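Local coordinates for protein CurH (Lyngbya majuscula, PDB 3KG7) that probably catalyses the dehydration of a beta-hydroxyacyl intermediate during curacin assembly, as the dehydratase domain of a polyketide synthase module, at residues A56-A61 against A120-S125; L90-A95 against Q101-F106. One frame throughout, in Å; residues are numbered along the deposited sequence.

After its first strands the chain forms helix 52-62, which supplies residues 56-61 of contact 1. It then runs through strand 66-73 into the hairpin of strands 86-92 and 101-109. Contact 2 (90-95 against 101-106) joins the two arms of that hairpin, only five residues separating its segments. The next strand, 117-124, pairs with 101-109 and brings residues 120-125 back to the helix, closing the much longer loop of contact 1, within which contact 2 lies entirely. The two meet where M122 and V124 pair by backbone with V103 and Q101, and where T58 packs on V103. Together they tie three sheet strands to one helix of the double hotdog fold.

Contact 1: residues A56-A61 against A120-S125; sequences AMTLAA and ASMSVS
T58 projects from helix 52-62 onto the side chains of M122 and V124, joining the helix to strand 117-124 in the way a hotdog fold packs its helix against its antiparallel sheet. The contact is small, 119 Å² in all, and all three residues are buried. The backbones stay well apart, T58 CA and V124 CA being 8.0 Å from each other, so side chains alone bridge the layers. M122 and V124, two residues apart on the strand, both face the helix, while S123 between them turns to the other side of the sheet.

The polar element is the T58 hydroxyl. OG1 hydrogen-bonds to the carbonyl oxygen of Y54, one turn back along the same helix, which satisfies it locally and leaves packing to deal with the strand. With OG1 beside its own backbone N (chi1 -60°), the hydroxyl lies on the M122 side, and the selenium of this selenomethionine sits 3.5 Å from T58 OG1. M122 reaches that place by a chain bent at both chi2 and chi3; its side chain also packs on V68 and I71 of strand 66-73.

The apolar element comes from the other branch of the threonine. It slides past the valine in the opposite sense, and methyl meets methyl, T58 CG2 lying 3.6 Å from V124 CG2.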
ATOM      1  N   ALA C  56      13.274   9.823  12.647  1.00 80.08           N
ATOM      2  CA  ALA C  56      12.703   9.005  13.705  1.00 80.08           C
ATOM      3  C   ALA C  56      11.851   7.895  13.123  1.00 82.43           C
ATOM      4  O   ALA C  56      12.009   6.728  13.496  1.00 84.34           O
ATOM      5  CB  ALA C  56      11.873   9.858  14.618  1.00 77.59           C
HETATM    6  N   MSE C  57      10.969   8.261  12.195  1.00 85.02           N
HETATM    7  CA  MSE C  57      10.044   7.300  11.579  1.00 90.33           C
HETATM    8  C   MSE C  57      10.782   6.210  10.808  1.00 85.86           C
HETATM    9  O   MSE C  57      10.465   5.025  10.919  1.00 83.15           O
HETATM   10  CB  MSE C  57       9.060   8.013  10.657  1.00 90.32           C
HETATM   11  CG  MSE C  57       8.070   8.872  11.396  1.00 96.32           C
HETATM   12 SE   MSE C  57       6.875   9.776  10.163  1.00102.53          SE
HETATM   13  CE  MSE C  57       5.601   8.348   9.809  1.00100.12           C
ATOM     14  N   THR C  58      11.774   6.629  10.033  1.00 83.73           N
ATOM     15  CA  THR C  58      12.552   5.716   9.222  1.00 82.00           C
ATOM     16  C   THR C  58      13.312   4.743  10.115  1.00 82.85           C
ATOM     17  O   THR C  58      13.329   3.523   9.854  1.00 82.10           O
ATOM     18  CB  THR C  58      13.515   6.468   8.288  1.00 81.74           C
ATOM     19  OG1 THR C  58      12.766   7.332   7.422  1.00 81.29           O
ATOM     20  CG2 THR C  58      14.308   5.481   7.440  1.00 81.79           C
ATOM     21  N   LEU C  59      13.919   5.282  11.174  1.00 80.69           N
ATOM     22  CA  LEU C  59      14.613   4.462  12.150  1.00 79.97           C
ATOM     23  C   LEU C  59      13.658   3.476  12.807  1.00 79.66           C
ATOM     24  O   LEU C  59      14.046   2.353  13.103  1.00 79.43           O
ATOM     25  CB  LEU C  59      15.306   5.319  13.201  1.00 77.82           C
ATOM     26  CG  LEU C  59      16.442   6.235  12.769  1.00 75.91           C
ATOM     27  CD1 LEU C  59      16.646   7.296  13.834  1.00 75.76           C
ATOM     28  CD2 LEU C  59      17.722   5.449  12.536  1.00 74.09           C
ATOM     29  N   ALA C  60      12.408   3.888  13.002  1.00 77.69           N
ATOM     30  CA  ALA C  60      11.399   2.988  13.549  1.00 77.05           C
ATOM     31  C   ALA C  60      11.017   1.892  12.558  1.00 78.54           C
ATOM     32  O   ALA C  60      10.687   0.777  12.968  1.00 80.09           O
ATOM     33  CB  ALA C  60      10.175   3.759  14.008  1.00 75.17           C
ATOM     34  N   ALA C  61      11.091   2.191  11.261  1.00 78.27           N
ATOM     35  CA  ALA C  61      10.742   1.215  10.230  1.00 77.57           C
ATOM     36  C   ALA C  61      11.808   0.128  10.033  1.00 78.22           C
ATOM     37  O   ALA C  61      11.490  -1.058   9.875  1.00 78.50           O
ATOM     38  CB  ALA C  61      10.448   1.909   8.917  1.00 75.90           C
ATOM     39  N   ALA C 120       9.884  14.966   3.008  1.00 78.75           N
ATOM     40  CA  ALA C 120      11.213  14.435   3.268  1.00 79.92           C
ATOM     41  C   ALA C 120      11.669  13.357   2.281  1.00 80.32           C
ATOM     42  O   ALA C 120      10.852  12.630   1.707  1.00 82.09           O
ATOM     43  CB  ALA C 120      11.297  13.908   4.698  1.00 80.13           C
ATOM     44  N   SER C 121      12.987  13.278   2.093  1.00 80.01           N
ATOM     45  CA  SER C 121      13.621  12.175   1.380  1.00 80.56           C
ATOM     46  C   SER C 121      14.916  11.817   2.090  1.00 81.30           C
ATOM     47  O   SER C 121      15.553  12.685   2.692  1.00 81.40           O
ATOM     48  CB  SER C 121      13.925  12.565  -0.066  1.00 80.45           C
ATOM     49  OG  SER C 121      14.707  13.747  -0.112  1.00 80.67           O
HETATM   50  N   MSE C 122      15.299  10.549   2.022  1.00 83.12           N
HETATM   51  CA  MSE C 122      16.579  10.095   2.572  1.00 88.35           C
HETATM   52  C   MSE C 122      16.893   8.672   2.125  1.00 84.67           C
HETATM   53  O   MSE C 122      16.049   8.000   1.528  1.00 83.58           O
HETATM   54  CB  MSE C 122      16.589  10.177   4.101  1.00 90.18           C
HETATM   55  CG  MSE C 122      15.672   9.182   4.782  1.00 95.45           C
HETATM   56 SE   MSE C 122      14.849   9.910   6.393  1.00103.34          SE
HETATM   57  CE  MSE C 122      13.732  11.284   5.562  1.00 98.32           C
ATOM     58  N   SER C 123      18.111   8.229   2.416  1.00 83.22           N
ATOM     59  CA  SER C 123      18.522   6.861   2.157  1.00 82.02           C
ATOM     60  C   SER C 123      18.944   6.198   3.450  1.00 83.69           C
ATOM     61  O   SER C 123      19.691   6.780   4.251  1.00 83.07           O
ATOM     62  CB  SER C 123      19.682   6.811   1.164  1.00 81.90           C
ATOM     63  OG  SER C 123      19.227   6.853  -0.183  1.00 82.62           O
ATOM     64  N   VAL C 124      18.443   4.985   3.658  1.00 84.56           N
ATOM     65  CA  VAL C 124      18.965   4.108   4.688  1.00 84.28           C
ATOM     66  C   VAL C 124      20.262   3.527   4.130  1.00 84.92           C
ATOM     67  O   VAL C 124      20.267   2.960   3.038  1.00 86.32           O
ATOM     68  CB  VAL C 124      17.957   2.991   5.000  1.00 83.29           C
ATOM     69  CG1 VAL C 124      18.440   2.112   6.155  1.00 81.58           C
ATOM     70  CG2 VAL C 124      16.612   3.598   5.330  1.00 82.15           C
ATOM     71  N   SER C 125      21.363   3.699   4.855  1.00 86.20           N
ATOM     72  CA  SER C 125      22.649   3.145   4.441  1.00 87.04           C
ATOM     73  C   SER C 125      22.597   1.612   4.419  1.00 86.07           C
ATOM     74  O   SER C 125      21.884   1.010   5.221  1.00 88.13           O
ATOM     75  CB  SER C 125      23.754   3.630   5.382  1.00 88.07           C
ATOM     76  OG  SER C 125      25.043   3.261   4.909  1.00 91.59           O
TER

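Contact 2: residues L90-A95 against Q101-F106; sequences LMLHTA and QFVEVF
H93 and F102 lie side by side near the turn end of the hairpin formed by strands 86-92 and 101-109, their side chains running the same way. The ring planes are inclined by only 28°, but slid so far apart, with 5.4 Å between the H93 and F102 centroids, that they barely overlap. The imidazole is instead located by its edge. With CG beside the backbone N (chi1 -67°), ND1 and the main-chain N converge on one acceptor: H93 N bonds to F102 O at 2.8 Å, and H93 ND1 adds a weak hydrogen bond to F102 O at 3.0 Å. Farther round the rim, E104 crosses with its carboxylate plane turned 78° from the ring, E104 OE2 standing 3.3 Å from H93 CE1. CG of M91 lies over one ring face, toward its rim. With an alanine here in place of the histidine, F102 O would probably keep the backbone donor but lose the weak imidazole one, and the E104 carboxylate would lose the ring edge it adjoins.

M91 and E104 form an antiparallel hydrogen-bonded pair, M91 N reaching E104 O at 2.8 Å, and their side chains pack on S20 of the second subunit. On the opposite face L90, L92, V103 and V105 mesh obliquely: L90 CD2 touches V103 CG1 (3.8 Å), and L92 CD1 meets V103 CG2 (3.7 Å). Helix 52-62 covers this apolar side, with T58 on L90 and V103. Nearer the turn, Q101 crosses L92, with CB and OE1 near L92 CD1, while its CG lies against A95 CB.

The hairpin thus divides its chemistry: aliphatic packing toward the helix, and on the other side a mixed surface of M91 and the E104 carboxylate with the H93 ring beside them, where the nearby carboxylate would be expected to favour a protonated or polarised imidazole.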
ATOM      1  N   LEU C  90       4.721   7.230   4.352  1.00 79.43           N
ATOM      2  CA  LEU C  90       6.168   7.050   4.311  1.00 79.12           C
ATOM      3  C   LEU C  90       6.433   5.841   3.429  1.00 81.78           C
ATOM      4  O   LEU C  90       5.952   4.740   3.718  1.00 85.38           O
ATOM      5  CB  LEU C  90       6.733   6.836   5.713  1.00 77.62           C
ATOM      6  CG  LEU C  90       8.253   6.705   5.848  1.00 79.12           C
ATOM      7  CD1 LEU C  90       8.721   7.156   7.228  1.00 77.20           C
ATOM      8  CD2 LEU C  90       8.724   5.276   5.564  1.00 78.78           C
HETATM    9  N   MSE C  91       7.178   6.052   2.350  1.00 83.61           N
HETATM   10  CA  MSE C  91       7.438   5.007   1.377  1.00 85.77           C
HETATM   11  C   MSE C  91       8.888   4.521   1.496  1.00 83.30           C
HETATM   12  O   MSE C  91       9.840   5.291   1.322  1.00 82.45           O
HETATM   13  CB  MSE C  91       7.103   5.533  -0.024  1.00 99.26           C
HETATM   14  CG  MSE C  91       7.425   4.603  -1.196  1.00110.27           C
HETATM   15 SE   MSE C  91       6.225   3.059  -1.400  1.00129.92          SE
HETATM   16  CE  MSE C  91       5.874   3.249  -3.321  1.00114.43           C
ATOM     17  N   LEU C  92       9.041   3.245   1.829  1.00 80.41           N
ATOM     18  CA  LEU C  92      10.355   2.634   1.991  1.00 78.38           C
ATOM     19  C   LEU C  92      10.621   1.761   0.785  1.00 79.48           C
ATOM     20  O   LEU C  92      10.004   0.705   0.617  1.00 78.29           O
ATOM     21  CB  LEU C  92      10.405   1.818   3.283  1.00 78.34           C
ATOM     22  CG  LEU C  92      11.577   0.892   3.595  1.00 77.00           C
ATOM     23  CD1 LEU C  92      12.793   1.705   3.959  1.00 79.82           C
ATOM     24  CD2 LEU C  92      11.205  -0.025   4.735  1.00 74.37           C
ATOM     25  N   HIS C  93      11.531   2.209  -0.068  1.00 80.17           N
ATOM     26  CA  HIS C  93      11.753   1.513  -1.324  1.00 81.56           C
ATOM     27  C   HIS C  93      12.505   0.216  -1.150  1.00 81.65           C
ATOM     28  O   HIS C  93      13.157  -0.015  -0.129  1.00 84.16           O
ATOM     29  CB  HIS C  93      12.435   2.419  -2.338  1.00 82.00           C
ATOM     30  CG  HIS C  93      11.580   3.554  -2.777  1.00 82.89           C
ATOM     31  ND1 HIS C  93      11.571   4.770  -2.129  1.00 85.48           N
ATOM     32  CD2 HIS C  93      10.682   3.657  -3.783  1.00 85.99           C
ATOM     33  CE1 HIS C  93      10.717   5.581  -2.729  1.00 86.14           C
ATOM     34  NE2 HIS C  93      10.162   4.930  -3.734  1.00 88.43           N
ATOM     35  N   THR C  94      12.383  -0.654  -2.137  1.00 82.40           N
ATOM     36  CA  THR C  94      13.097  -1.914  -2.102  1.00 84.28           C
ATOM     37  C   THR C  94      14.592  -1.623  -2.315  1.00 84.91           C
ATOM     38  O   THR C  94      14.963  -0.743  -3.104  1.00 86.34           O
ATOM     39  CB  THR C  94      12.493  -2.920  -3.119  1.00 85.55           C
ATOM     40  OG1 THR C  94      13.162  -4.182  -3.016  1.00 90.57           O
ATOM     41  CG2 THR C  94      12.555  -2.390  -4.559  1.00 84.84           C
ATOM     42  N   ALA C  95      15.446  -2.327  -1.578  1.00 85.24           N
ATOM     43  CA  ALA C  95      16.889  -2.066  -1.621  1.00 84.49           C
ATOM     44  C   ALA C  95      17.431  -2.165  -3.044  1.00 84.98           C
ATOM     45  O   ALA C  95      17.012  -3.029  -3.823  1.00 84.35           O
ATOM     46  CB  ALA C  95      17.626  -3.013  -0.707  1.00 83.29           C
ATOM     47  N   GLN C 101      18.259   1.718   0.787  1.00 82.66           N
ATOM     48  CA  GLN C 101      16.800   1.848   0.703  1.00 81.09           C
ATOM     49  C   GLN C 101      16.422   3.324   0.686  1.00 81.98           C
ATOM     50  O   GLN C 101      16.687   4.060   1.644  1.00 83.59           O
ATOM     51  CB  GLN C 101      16.102   1.157   1.884  1.00 79.06           C
ATOM     52  CG  GLN C 101      16.292  -0.347   1.979  1.00 76.98           C
ATOM     53  CD  GLN C 101      16.000  -0.883   3.382  1.00 78.34           C
ATOM     54  OE1 GLN C 101      14.939  -1.469   3.634  1.00 79.32           O
ATOM     55  NE2 GLN C 101      16.935  -0.669   4.303  1.00 76.93           N
ATOM     56  N   PHE C 102      15.813   3.755  -0.409  1.00 80.51           N
ATOM     57  CA  PHE C 102      15.330   5.123  -0.519  1.00 79.86           C
ATOM     58  C   PHE C 102      14.042   5.266   0.299  1.00 80.26           C
ATOM     59  O   PHE C 102      13.226   4.338   0.355  1.00 79.93           O
ATOM     60  CB  PHE C 102      15.105   5.485  -1.987  1.00 77.56           C
ATOM     61  CG  PHE C 102      14.926   6.950  -2.234  1.00 79.40           C
ATOM     62  CD1 PHE C 102      15.837   7.874  -1.728  1.00 79.32           C
ATOM     63  CD2 PHE C 102      13.852   7.414  -2.996  1.00 79.06           C
ATOM     64  CE1 PHE C 102      15.665   9.240  -1.961  1.00 79.72           C
ATOM     65  CE2 PHE C 102      13.678   8.773  -3.242  1.00 76.18           C
ATOM     66  CZ  PHE C 102      14.583   9.688  -2.724  1.00 76.96           C
ATOM     67  N   VAL C 103      13.882   6.408   0.958  1.00 80.37           N
ATOM     68  CA  VAL C 103      12.694   6.677   1.767  1.00 80.74           C
ATOM     69  C   VAL C 103      12.147   8.042   1.388  1.00 81.31           C
ATOM     70  O   VAL C 103      12.908   8.998   1.220  1.00 81.80           O
ATOM     71  CB  VAL C 103      13.017   6.664   3.284  1.00 84.21           C
ATOM     72  CG1 VAL C 103      11.786   7.039   4.114  1.00 84.21           C
ATOM     73  CG2 VAL C 103      13.569   5.299   3.728  1.00 83.29           C
ATOM     74  N   GLU C 104      10.831   8.134   1.234  1.00 80.83           N
ATOM     75  CA  GLU C 104      10.209   9.433   0.988  1.00 80.38           C
ATOM     76  C   GLU C 104       8.898   9.567   1.752  1.00 78.75           C
ATOM     77  O   GLU C 104       8.172   8.589   1.914  1.00 76.89           O
ATOM     78  CB  GLU C 104      10.053   9.703  -0.512  1.00 80.93           C
ATOM     79  CG  GLU C 104       9.405   8.574  -1.290  1.00 84.44           C
ATOM     80  CD  GLU C 104       9.546   8.720  -2.802  1.00 85.21           C
ATOM     81  OE1 GLU C 104      10.444   9.454  -3.271  1.00 84.45           O
ATOM     82  OE2 GLU C 104       8.749   8.081  -3.526  1.00 88.66           O
ATOM     83  N   VAL C 105       8.633  10.774   2.251  1.00 76.79           N
ATOM     84  CA  VAL C 105       7.434  11.059   3.037  1.00 76.46           C
ATOM     85  C   VAL C 105       6.566  12.081   2.316  1.00 77.93           C
ATOM     86  O   VAL C 105       7.013  13.192   2.017  1.00 79.47           O
ATOM     87  CB  VAL C 105       7.784  11.587   4.449  1.00 76.98           C
ATOM     88  CG1 VAL C 105       6.521  12.058   5.192  1.00 76.56           C
ATOM     89  CG2 VAL C 105       8.551  10.523   5.262  1.00 76.60           C
ATOM     90  N   PHE C 106       5.326  11.689   2.037  1.00 78.12           N
ATOM     91  CA  PHE C 106       4.341  12.537   1.369  1.00 78.34           C
ATOM     92  C   PHE C 106       3.117  12.709   2.260  1.00 78.79           C
ATOM     93  O   PHE C 106       2.820  11.834   3.080  1.00 77.13           O
ATOM     94  CB  PHE C 106       3.880  11.879   0.061  1.00 79.84           C
ATOM     95  CG  PHE C 106       4.900  11.911  -1.045  1.00 80.06           C
ATOM     96  CD1 PHE C 106       4.760  12.799  -2.107  1.00 81.34           C
ATOM     97  CD2 PHE C 106       5.985  11.037  -1.045  1.00 81.10           C
ATOM     98  CE1 PHE C 106       5.700  12.831  -3.149  1.00 81.17           C
ATOM     99  CE2 PHE C 106       6.932  11.065  -2.079  1.00 80.98           C
ATOM    100  CZ  PHE C 106       6.787  11.957  -3.130  1.00 79.95           C
TER